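Local coordinates for nitrophorin Cim l NP (Cimex lectularius, PDB 2IMQ), which carries nitric oxide on a heme b group and delivers it to the victim during feeding, causing vasodilation, at residues L76-C90 with K113-Y125. Residues are numbered along the deposited sequence; the frame is centred on the assembly and turned at random.
Sequences LKNTITETMGLTVYC and KKSGGIVTSFTIY. With HEM (protoporphyrin IX containing Fe), chain B.
Leu-76 CD1 sits over the centre of the Phe-122 ring, 3.5 Å from its centroid and 12° off the normal, a CH-pi contact that marks the tight apolar end of this sheet-on-sheet interface. Val-88 CG1 meets CE2 of that ring obliquely at 3.7 Å, while Val-88 CG2 and Thr-120 CG2 meet tip to tip at 3.9 Å. Next along, Ile-118 wedges into the hairpin: its CG2 lies 3.8 Å from Leu-86 CD2, while its CD1 reaches Met-84 CB. An extended chi2 (175°) carries Met-84 SD to 3.6 Å from Gly-117 CA, and the bend at chi3 lays CE against Gly-117 N. Strands 84-90 and 116-124 run 9° from parallel but belong to separate sheets of the DNase I-like beta-sandwich, with no backbone bond between them; Gly-116 and Gly-117 help permit their close approach.

A buried water within this packing joins Thr-79 OG1, Leu-86 O and Thr-120 OG1, which also bonds Thr-104. The looser side holds partly exposed Lys-77 and Lys-114, whose ends lead away. At the turn, Thr-83 OG1 donates to Lys-114 O at 2.6 Å, from above the carbonyl plane; a second water links Thr-81 OG1, Thr-83 OG1 and Lys-113 O. On the hairpin's other face, Tyr-89 OH donates to heme O2A (2.6 Å). The chemistry implies mainly apolar packing, with buried hydroxyls satisfied by water together with direct bonds, backing a hairpin whose far side lines the heme pocket.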
ATOM      1  N   LEU A  76       5.588   4.148  14.791  1.00 23.40           N
ATOM      2  CA  LEU A  76       4.311   4.321  15.473  1.00 23.12           C
ATOM      3  C   LEU A  76       3.660   2.988  15.748  1.00 23.03           C
ATOM      4  O   LEU A  76       3.114   2.744  16.817  1.00 24.12           O
ATOM      5  CB  LEU A  76       3.398   5.248  14.698  1.00 24.05           C
ATOM      6  CG  LEU A  76       3.879   6.673  14.550  1.00 24.20           C
ATOM      7  CD1 LEU A  76       2.863   7.552  13.889  1.00 29.16           C
ATOM      8  CD2 LEU A  76       4.288   7.263  15.910  1.00 26.66           C
ATOM      9  N   LYS A  77       3.663   2.102  14.756  1.00 21.81           N
ATOM     10  CA  LYS A  77       3.073   0.793  14.925  1.00 21.48           C
ATOM     11  C   LYS A  77       3.530  -0.159  13.808  1.00 21.07           C
ATOM     12  O   LYS A  77       3.684   0.240  12.653  1.00 21.95           O
ATOM     13  CB  LYS A  77       1.538   0.888  14.850  1.00 21.96           C
ATOM     14  CG  LYS A  77       0.805  -0.373  15.297  1.00 23.26           C
ATOM     15  CD  LYS A  77       0.920  -0.610  16.815  1.00 27.39           C
ATOM     16  CE  LYS A  77       0.189  -1.917  17.257  1.00 30.36           C
ATOM     17  NZ  LYS A  77       0.385  -3.177  16.466  1.00 35.62           N
ATOM     18  N   ASN A  78       3.755  -1.414  14.168  1.00 21.10           N
ATOM     19  CA  ASN A  78       3.744  -2.562  13.236  1.00 21.81           C
ATOM     20  C   ASN A  78       2.639  -3.479  13.615  1.00 21.23           C
ATOM     21  O   ASN A  78       2.458  -3.781  14.824  1.00 22.77           O
ATOM     22  CB  ASN A  78       5.064  -3.336  13.293  1.00 22.26           C
ATOM     23  CG  ASN A  78       5.021  -4.659  12.577  1.00 23.93           C
ATOM     24  OD1 ASN A  78       4.870  -5.720  13.194  1.00 27.63           O
ATOM     25  ND2 ASN A  78       5.069  -4.612  11.252  1.00 23.74           N
ATOM     26  N   THR A  79       1.891  -3.954  12.615  1.00 20.67           N
ATOM     27  CA  THR A  79       0.818  -4.874  12.844  1.00 21.64           C
ATOM     28  C   THR A  79       0.973  -5.982  11.833  1.00 21.61           C
ATOM     29  O   THR A  79       1.094  -5.695  10.646  1.00 21.73           O
ATOM     30  CB  THR A  79      -0.525  -4.207  12.635  1.00 22.49           C
ATOM     31  OG1 THR A  79      -0.644  -3.088  13.498  1.00 23.72           O
ATOM     32  CG2 THR A  79      -1.653  -5.158  12.983  1.00 23.72           C
ATOM     33  N   ILE A  80       0.961  -7.227  12.258  1.00 22.42           N
ATOM     34  CA  ILE A  80       0.942  -8.358  11.356  1.00 24.43           C
ATOM     35  C   ILE A  80      -0.189  -9.332  11.634  1.00 24.40           C
ATOM     36  O   ILE A  80      -0.603  -9.575  12.796  1.00 25.85           O
ATOM     37  CB  ILE A  80       2.299  -9.102  11.308  1.00 26.31           C
ATOM     38  CG1 ILE A  80       2.634  -9.707  12.668  1.00 28.65           C
ATOM     39  CG2 ILE A  80       3.397  -8.179  10.793  1.00 26.37           C
ATOM     40  CD1 ILE A  80       3.930 -10.537  12.679  1.00 28.30           C
ATOM     41  N   THR A  81      -0.683  -9.890  10.550  1.00 24.10           N
ATOM     42  CA  THR A  81      -1.603 -11.026  10.575  1.00 23.81           C
ATOM     43  C   THR A  81      -0.944 -12.167   9.821  1.00 23.78           C
ATOM     44  O   THR A  81       0.240 -12.097   9.473  1.00 28.07           O
ATOM     45  CB  THR A  81      -2.971 -10.678   9.983  1.00 24.62           C
ATOM     46  OG1 THR A  81      -2.835 -10.440   8.576  1.00 25.95           O
ATOM     47  CG2 THR A  81      -3.537  -9.410  10.558  1.00 27.23           C
ATOM     48  N   GLU A  82      -1.663 -13.231   9.542  1.00 24.24           N
ATOM     49  CA  GLU A  82      -1.037 -14.263   8.758  1.00 25.53           C
ATOM     50  C   GLU A  82      -0.683 -13.820   7.323  1.00 24.72           C
ATOM     51  O   GLU A  82       0.295 -14.323   6.780  1.00 26.48           O
ATOM     52  CB  GLU A  82      -1.887 -15.532   8.746  1.00 28.05           C
ATOM     53  CG  GLU A  82      -1.493 -16.511   9.845  1.00 32.71           C
ATOM     54  CD  GLU A  82      -0.128 -17.106   9.578  1.00 38.30           C
ATOM     55  OE1 GLU A  82      -0.001 -17.912   8.623  1.00 45.01           O
ATOM     56  OE2 GLU A  82       0.823 -16.746  10.288  1.00 37.14           O
ATOM     57  N   THR A  83      -1.456 -12.885   6.760  1.00 23.37           N
ATOM     58  CA  THR A  83      -1.316 -12.537   5.364  1.00 21.64           C
ATOM     59  C   THR A  83      -0.991 -11.098   5.114  1.00 20.48           C
ATOM     60  O   THR A  83      -0.758 -10.744   3.960  1.00 19.86           O
ATOM     61  CB  THR A  83      -2.587 -12.863   4.568  1.00 21.55           C
ATOM     62  OG1 THR A  83      -3.667 -12.065   5.072  1.00 25.24           O
ATOM     63  CG2 THR A  83      -2.952 -14.337   4.712  1.00 23.88           C
ATOM     64  N   MET A  84      -1.001 -10.258   6.137  1.00 19.08           N
ATOM     65  CA  MET A  84      -0.787  -8.810   5.955  1.00 18.59           C
ATOM     66  C   MET A  84       0.203  -8.271   6.996  1.00 18.54           C
ATOM     67  O   MET A  84       0.272  -8.746   8.111  1.00 20.49           O
ATOM     68  CB  MET A  84      -2.053  -7.994   6.105  1.00 19.65           C
ATOM     69  CG  MET A  84      -3.158  -8.258   5.066  1.00 20.62           C
ATOM     70  SD  MET A  84      -4.613  -7.371   5.404  1.00 22.42           S
ATOM     71  CE  MET A  84      -5.276  -8.463   6.613  1.00 24.80           C
ATOM     72  N   GLY A  85       0.910  -7.221   6.628  1.00 18.72           N
ATOM     73  CA  GLY A  85       1.759  -6.478   7.538  1.00 17.77           C
ATOM     74  C   GLY A  85       1.617  -4.990   7.198  1.00 18.58           C
ATOM     75  O   GLY A  85       1.622  -4.602   6.014  1.00 18.14           O
ATOM     76  N   LEU A  86       1.491  -4.142   8.222  1.00 18.18           N
ATOM     77  CA  LEU A  86       1.468  -2.709   8.018  1.00 17.12           C
ATOM     78  C   LEU A  86       2.311  -2.063   9.105  1.00 17.24           C
ATOM     79  O   LEU A  86       2.093  -2.305  10.292  1.00 18.79           O
ATOM     80  CB  LEU A  86       0.055  -2.136   8.140  1.00 18.00           C
ATOM     81  CG  LEU A  86      -0.149  -0.630   7.961  1.00 17.99           C
ATOM     82  CD1 LEU A  86       0.278  -0.138   6.563  1.00 18.42           C
ATOM     83  CD2 LEU A  86      -1.582  -0.273   8.279  1.00 19.33           C
ATOM     84  N   THR A  87       3.236  -1.210   8.676  1.00 17.13           N
ATOM     85  CA  THR A  87       4.098  -0.469   9.595  1.00 17.00           C
ATOM     86  C   THR A  87       4.004   0.996   9.223  1.00 17.12           C
ATOM     87  O   THR A  87       4.105   1.342   8.045  1.00 18.41           O
ATOM     88  CB  THR A  87       5.531  -0.976   9.503  1.00 17.47           C
ATOM     89  OG1 THR A  87       5.554  -2.393   9.689  1.00 20.54           O
ATOM     90  CG2 THR A  87       6.380  -0.346  10.604  1.00 19.52           C
ATOM     91  N   VAL A  88       3.926   1.877  10.244  1.00 18.55           N
ATOM     92  CA  VAL A  88       3.931   3.299  10.034  1.00 18.21           C
ATOM     93  C   VAL A  88       5.053   3.914  10.874  1.00 18.67           C
ATOM     94  O   VAL A  88       5.120   3.627  12.070  1.00 20.53           O
ATOM     95  CB  VAL A  88       2.563   3.939  10.382  1.00 19.81           C
ATOM     96  CG1 VAL A  88       2.599   5.382  10.082  1.00 22.28           C
ATOM     97  CG2 VAL A  88       1.449   3.264   9.555  1.00 21.61           C
ATOM     98  N   TYR A  89       5.867   4.736  10.234  1.00 18.45           N
ATOM     99  CA  TYR A  89       6.942   5.479  10.880  1.00 18.84           C
ATOM    100  C   TYR A  89       6.671   6.958  10.709  1.00 18.19           C
ATOM    101  O   TYR A  89       6.130   7.415   9.697  1.00 20.30           O
ATOM    102  CB  TYR A  89       8.287   5.172  10.196  1.00 19.49           C
ATOM    103  CG  TYR A  89       8.706   3.762  10.206  1.00 19.28           C
ATOM    104  CD1 TYR A  89       8.418   2.946   9.137  1.00 19.45           C
ATOM    105  CD2 TYR A  89       9.399   3.215  11.263  1.00 19.67           C
ATOM    106  CE1 TYR A  89       8.826   1.628   9.119  1.00 20.48           C
ATOM    107  CE2 TYR A  89       9.814   1.901  11.248  1.00 21.25           C
ATOM    108  CZ  TYR A  89       9.528   1.090  10.152  1.00 19.33           C
ATOM    109  OH  TYR A  89       9.883  -0.231  10.144  1.00 20.96           O
ATOM    110  N   CYS A  90       7.100   7.746  11.720  1.00 20.74           N
ATOM    111  CA  CYS A  90       6.997   9.175  11.607  1.00 20.75           C
ATOM    112  C   CYS A  90       8.224   9.797  12.226  1.00 22.02           C
ATOM    113  O   CYS A  90       8.742   9.260  13.188  1.00 23.61           O
ATOM    114  CB  CYS A  90       5.740   9.669  12.320  1.00 22.13           C
ATOM    115  SG  CYS A  90       5.377  11.478  12.248  1.00 26.23           S
ATOM    116  N   LYS A 113      -9.152 -15.875   9.273  1.00 30.22           N
ATOM    117  CA  LYS A 113      -8.510 -14.574   9.455  1.00 30.17           C
ATOM    118  C   LYS A 113      -7.436 -14.298   8.393  1.00 28.18           C
ATOM    119  O   LYS A 113      -6.454 -13.642   8.705  1.00 27.42           O
ATOM    120  CB  LYS A 113      -7.831 -14.406  10.834  1.00 30.45           C
ATOM    121  CG  LYS A 113      -8.635 -14.714  12.115  1.00 34.10           C
ATOM    122  CD  LYS A 113      -7.708 -14.838  13.365  1.00 34.69           C
ATOM    123  CE  LYS A 113      -6.577 -15.887  13.180  1.00 37.95           C
ATOM    124  NZ  LYS A 113      -6.963 -17.055  12.335  1.00 40.67           N
ATOM    125  N   LYS A 114      -7.653 -14.775   7.160  1.00 26.14           N
ATOM    126  CA  LYS A 114      -6.706 -14.542   6.045  1.00 26.25           C
ATOM    127  C   LYS A 114      -7.010 -13.314   5.223  1.00 24.20           C
ATOM    128  O   LYS A 114      -6.129 -12.831   4.522  1.00 25.80           O
ATOM    129  CB  LYS A 114      -6.656 -15.730   5.115  1.00 27.56           C
ATOM    130  CG  LYS A 114      -6.029 -16.973   5.759  1.00 30.77           C
ATOM    131  CD  LYS A 114      -4.986 -17.566   4.825  1.00 36.35           C
ATOM    132  CE  LYS A 114      -5.581 -18.301   3.646  1.00 37.50           C
ATOM    133  NZ  LYS A 114      -4.524 -18.844   2.740  1.00 39.47           N
ATOM    134  N   SER A 115      -8.227 -12.822   5.269  1.00 22.24           N
ATOM    135  CA  SER A 115      -8.652 -11.647   4.502  1.00 20.34           C
ATOM    136  C   SER A 115      -9.233 -10.573   5.421  1.00 19.52           C
ATOM    137  O   SER A 115      -9.738 -10.878   6.522  1.00 22.39           O
ATOM    138  CB  SER A 115      -9.684 -12.056   3.458  1.00 20.67           C
ATOM    139  OG  SER A 115      -9.105 -12.917   2.484  1.00 21.80           O
ATOM    140  N   GLY A 116      -9.117  -9.326   5.011  1.00 19.17           N
ATOM    141  CA  GLY A 116      -9.615  -8.200   5.752  1.00 18.25           C
ATOM    142  C   GLY A 116      -8.662  -7.052   5.559  1.00 17.29           C
ATOM    143  O   GLY A 116      -8.273  -6.785   4.430  1.00 18.34           O
ATOM    144  N   GLY A 117      -8.303  -6.392   6.647  1.00 17.62           N
ATOM    145  CA  GLY A 117      -7.380  -5.338   6.569  1.00 16.63           C
ATOM    146  C   GLY A 117      -6.979  -4.809   7.917  1.00 17.90           C
ATOM    147  O   GLY A 117      -7.406  -5.311   8.987  1.00 19.72           O
ATOM    148  N   ILE A 118      -6.146  -3.792   7.859  1.00 16.63           N
ATOM    149  CA  ILE A 118      -5.541  -3.093   9.039  1.00 17.39           C
ATOM    150  C   ILE A 118      -5.660  -1.627   8.800  1.00 16.68           C
ATOM    151  O   ILE A 118      -5.368  -1.149   7.687  1.00 17.89           O
ATOM    152  CB  ILE A 118      -4.080  -3.453   9.180  1.00 17.50           C
ATOM    153  CG1 ILE A 118      -3.855  -4.980   9.250  1.00 18.56           C
ATOM    154  CG2 ILE A 118      -3.440  -2.781  10.461  1.00 18.80           C
ATOM    155  CD1 ILE A 118      -2.461  -5.398   9.084  1.00 18.54           C
ATOM    156  N   VAL A 119      -6.040  -0.870   9.841  1.00 17.46           N
ATOM    157  CA  VAL A 119      -5.979   0.564   9.748  1.00 17.73           C
ATOM    158  C   VAL A 119      -5.188   1.110  10.937  1.00 18.75           C
ATOM    159  O   VAL A 119      -5.545   0.827  12.055  1.00 20.28           O
ATOM    160  CB  VAL A 119      -7.366   1.250   9.787  1.00 18.55           C
ATOM    161  CG1 VAL A 119      -7.231   2.673   9.442  1.00 18.93           C
ATOM    162  CG2 VAL A 119      -8.322   0.607   8.889  1.00 20.61           C
ATOM    163  N   THR A 120      -4.177   1.895  10.667  1.00 17.79           N
ATOM    164  CA  THR A 120      -3.402   2.592  11.718  1.00 18.54           C
ATOM    165  C   THR A 120      -3.582   4.059  11.511  1.00 17.40           C
ATOM    166  O   THR A 120      -3.376   4.592  10.421  1.00 19.77           O
ATOM    167  CB  THR A 120      -1.922   2.175  11.605  1.00 19.65           C
ATOM    168  OG1 THR A 120      -1.786   0.808  11.975  1.00 21.35           O
ATOM    169  CG2 THR A 120      -1.016   2.986  12.531  1.00 22.14           C
ATOM    170  N   SER A 121      -3.936   4.764  12.607  1.00 19.85           N
ATOM    171  CA  SER A 121      -4.230   6.171  12.557  1.00 19.64           C
ATOM    172  C   SER A 121      -3.509   6.911  13.695  1.00 20.78           C
ATOM    173  O   SER A 121      -3.252   6.360  14.731  1.00 20.88           O
ATOM    174  CB  SER A 121      -5.743   6.433  12.715  1.00 21.31           C
ATOM    175  OG  SER A 121      -6.491   5.783  11.692  1.00 22.89           O
ATOM    176  N   PHE A 122      -3.259   8.162  13.472  1.00 20.22           N
ATOM    177  CA  PHE A 122      -2.528   9.028  14.462  1.00 19.98           C
ATOM    178  C   PHE A 122      -2.668  10.465  14.081  1.00 20.73           C
ATOM    179  O   PHE A 122      -2.976  10.826  12.935  1.00 22.94           O
ATOM    180  CB  PHE A 122      -1.037   8.632  14.516  1.00 20.82           C
ATOM    181  CG  PHE A 122      -0.279   8.935  13.245  1.00 21.54           C
ATOM    182  CD1 PHE A 122       0.383  10.126  13.113  1.00 22.31           C
ATOM    183  CD2 PHE A 122      -0.216   8.001  12.181  1.00 21.91           C
ATOM    184  CE1 PHE A 122       1.051  10.443  11.981  1.00 24.37           C
ATOM    185  CE2 PHE A 122       0.466   8.321  11.014  1.00 24.34           C
ATOM    186  CZ  PHE A 122       1.093   9.533  10.909  1.00 24.73           C
ATOM    187  N   THR A 123      -2.456  11.332  15.075  1.00 22.18           N
ATOM    188  CA  THR A 123      -2.641  12.731  14.849  1.00 23.97           C
ATOM    189  C   THR A 123      -1.356  13.476  15.115  1.00 23.87           C
ATOM    190  O   THR A 123      -0.709  13.265  16.136  1.00 25.00           O
ATOM    191  CB  THR A 123      -3.723  13.227  15.838  1.00 24.52           C
ATOM    192  OG1 THR A 123      -5.002  12.690  15.456  1.00 26.67           O
ATOM    193  CG2 THR A 123      -3.862  14.723  15.779  1.00 26.50           C
ATOM    194  N   ILE A 124      -0.993  14.357  14.191  1.00 23.58           N
ATOM    195  CA  ILE A 124       0.110  15.293  14.377  1.00 25.51           C
ATOM    196  C   ILE A 124      -0.353  16.656  13.931  1.00 25.74           C
ATOM    197  O   ILE A 124      -1.043  16.799  12.928  1.00 27.11           O
ATOM    198  CB  ILE A 124       1.462  14.862  13.681  1.00 24.79           C
ATOM    199  CG1 ILE A 124       1.282  14.558  12.199  1.00 24.97           C
ATOM    200  CG2 ILE A 124       2.001  13.660  14.383  1.00 25.80           C
ATOM    201  CD1 ILE A 124       2.611  14.313  11.469  1.00 25.67           C
ATOM    202  N   TYR A 125       0.000  17.674  14.722  1.00 26.53           N
ATOM    203  CA  TYR A 125      -0.389  19.036  14.429  1.00 26.63           C
ATOM    204  C   TYR A 125      -1.898  19.167  14.268  1.00 25.76           C
ATOM    205  O   TYR A 125      -2.401  19.894  13.398  1.00 27.75           O
ATOM    206  CB  TYR A 125       0.377  19.553  13.226  1.00 27.57           C
ATOM    207  CG  TYR A 125       1.877  19.398  13.358  1.00 27.17           C
ATOM    208  CD1 TYR A 125       2.590  18.495  12.574  1.00 27.19           C
ATOM    209  CD2 TYR A 125       2.608  20.195  14.251  1.00 28.32           C
ATOM    210  CE1 TYR A 125       3.943  18.362  12.685  1.00 26.93           C
ATOM    211  CE2 TYR A 125       3.984  20.065  14.371  1.00 30.16           C
ATOM    212  CZ  TYR A 125       4.655  19.166  13.589  1.00 30.06           C
ATOM    213  OH  TYR A 125       6.025  19.063  13.695  1.00 31.01           O
TER
HETATM  214  CHA HEM B 300       8.146  -6.848  11.036  1.00 23.34           C
HETATM  215  CHB HEM B 300       8.572  -5.534   6.388  1.00 20.11           C
HETATM  216  CHC HEM B 300       8.488 -10.167   5.083  1.00 23.61           C
HETATM  217  CHD HEM B 300       7.752 -11.514   9.597  1.00 25.58           C
HETATM  218  C1A HEM B 300       8.301  -6.074   9.921  1.00 21.64           C
HETATM  219  C2A HEM B 300       8.438  -4.637   9.882  1.00 20.72           C
HETATM  220  C3A HEM B 300       8.521  -4.294   8.571  1.00 19.99           C
HETATM  221  C4A HEM B 300       8.473  -5.487   7.776  1.00 21.58           C
HETATM  222  CMA HEM B 300       8.706  -2.887   8.032  1.00 21.47           C
HETATM  223  CAA HEM B 300       8.489  -3.660  11.078  1.00 20.89           C
HETATM  224  CBA HEM B 300      10.011  -3.461  11.316  1.00 24.12           C
HETATM  225  CGA HEM B 300      10.273  -2.580  12.528  1.00 24.76           C
HETATM  226  O1A HEM B 300      10.188  -3.081  13.648  1.00 26.02           O
HETATM  227  O2A HEM B 300      10.635  -1.387  12.371  1.00 23.54           O
HETATM  228  C1B HEM B 300       8.601  -6.677   5.651  1.00 19.88           C
HETATM  229  C2B HEM B 300       8.767  -6.733   4.219  1.00 20.74           C
HETATM  230  C3B HEM B 300       8.752  -8.006   3.842  1.00 21.93           C
HETATM  231  C4B HEM B 300       8.590  -8.802   5.032  1.00 20.26           C
HETATM  232  CMB HEM B 300       8.913  -5.446   3.487  1.00 21.48           C
HETATM  233  CAB HEM B 300       8.867  -8.600   2.447  1.00 21.23           C
HETATM  234  CBB HEM B 300       9.414  -7.906   1.440  1.00 29.84           C
HETATM  235  C1C HEM B 300       8.325 -10.986   6.162  1.00 21.87           C
HETATM  236  C2C HEM B 300       8.173 -12.419   6.157  1.00 23.36           C
HETATM  237  C3C HEM B 300       8.035 -12.781   7.429  1.00 26.20           C
HETATM  238  C4C HEM B 300       7.954 -11.607   8.241  1.00 23.98           C
HETATM  239  CMC HEM B 300       8.360 -13.359   4.961  1.00 26.70           C
HETATM  240  CAC HEM B 300       7.881 -14.202   7.954  1.00 28.18           C
HETATM  241  CBC HEM B 300       6.878 -14.990   7.575  1.00 33.04           C
HETATM  242  C1D HEM B 300       7.742 -10.375  10.371  1.00 24.11           C
HETATM  243  C2D HEM B 300       7.443 -10.370  11.783  1.00 27.77           C
HETATM  244  C3D HEM B 300       7.595  -8.952  12.229  1.00 26.50           C
HETATM  245  C4D HEM B 300       7.943  -8.197  11.054  1.00 24.29           C
HETATM  246  CMD HEM B 300       7.096 -11.574  12.658  1.00 28.07           C
HETATM  247  CAD HEM B 300       7.358  -8.484  13.676  1.00 28.27           C
HETATM  248  CBD HEM B 300       8.505  -9.057  14.493  1.00 30.51           C
HETATM  249  CGD HEM B 300       8.573  -8.396  15.834  1.00 33.90           C
HETATM  250  O1D HEM B 300       9.489  -8.794  16.625  1.00 36.29           O
HETATM  251  O2D HEM B 300       7.718  -7.498  16.085  1.00 35.87           O
HETATM  252  NA  HEM B 300       8.342  -6.583   8.628  1.00 23.10           N
HETATM  253  NB  HEM B 300       8.471  -7.955   6.118  1.00 20.46           N
HETATM  254  NC  HEM B 300       8.155 -10.529   7.435  1.00 23.09           N
HETATM  255  ND  HEM B 300       8.008  -9.068   9.981  1.00 24.50           N
HETATM  256 FE   HEM B 300       8.386  -8.557   8.061  1.00 24.93          FE
HETATM  257  O   HOH W   1       0.269  -1.090  12.032  1.00 23.63           O
HETATM  258  O   HOH W   2      -4.712 -11.788   7.555  1.00 29.31           O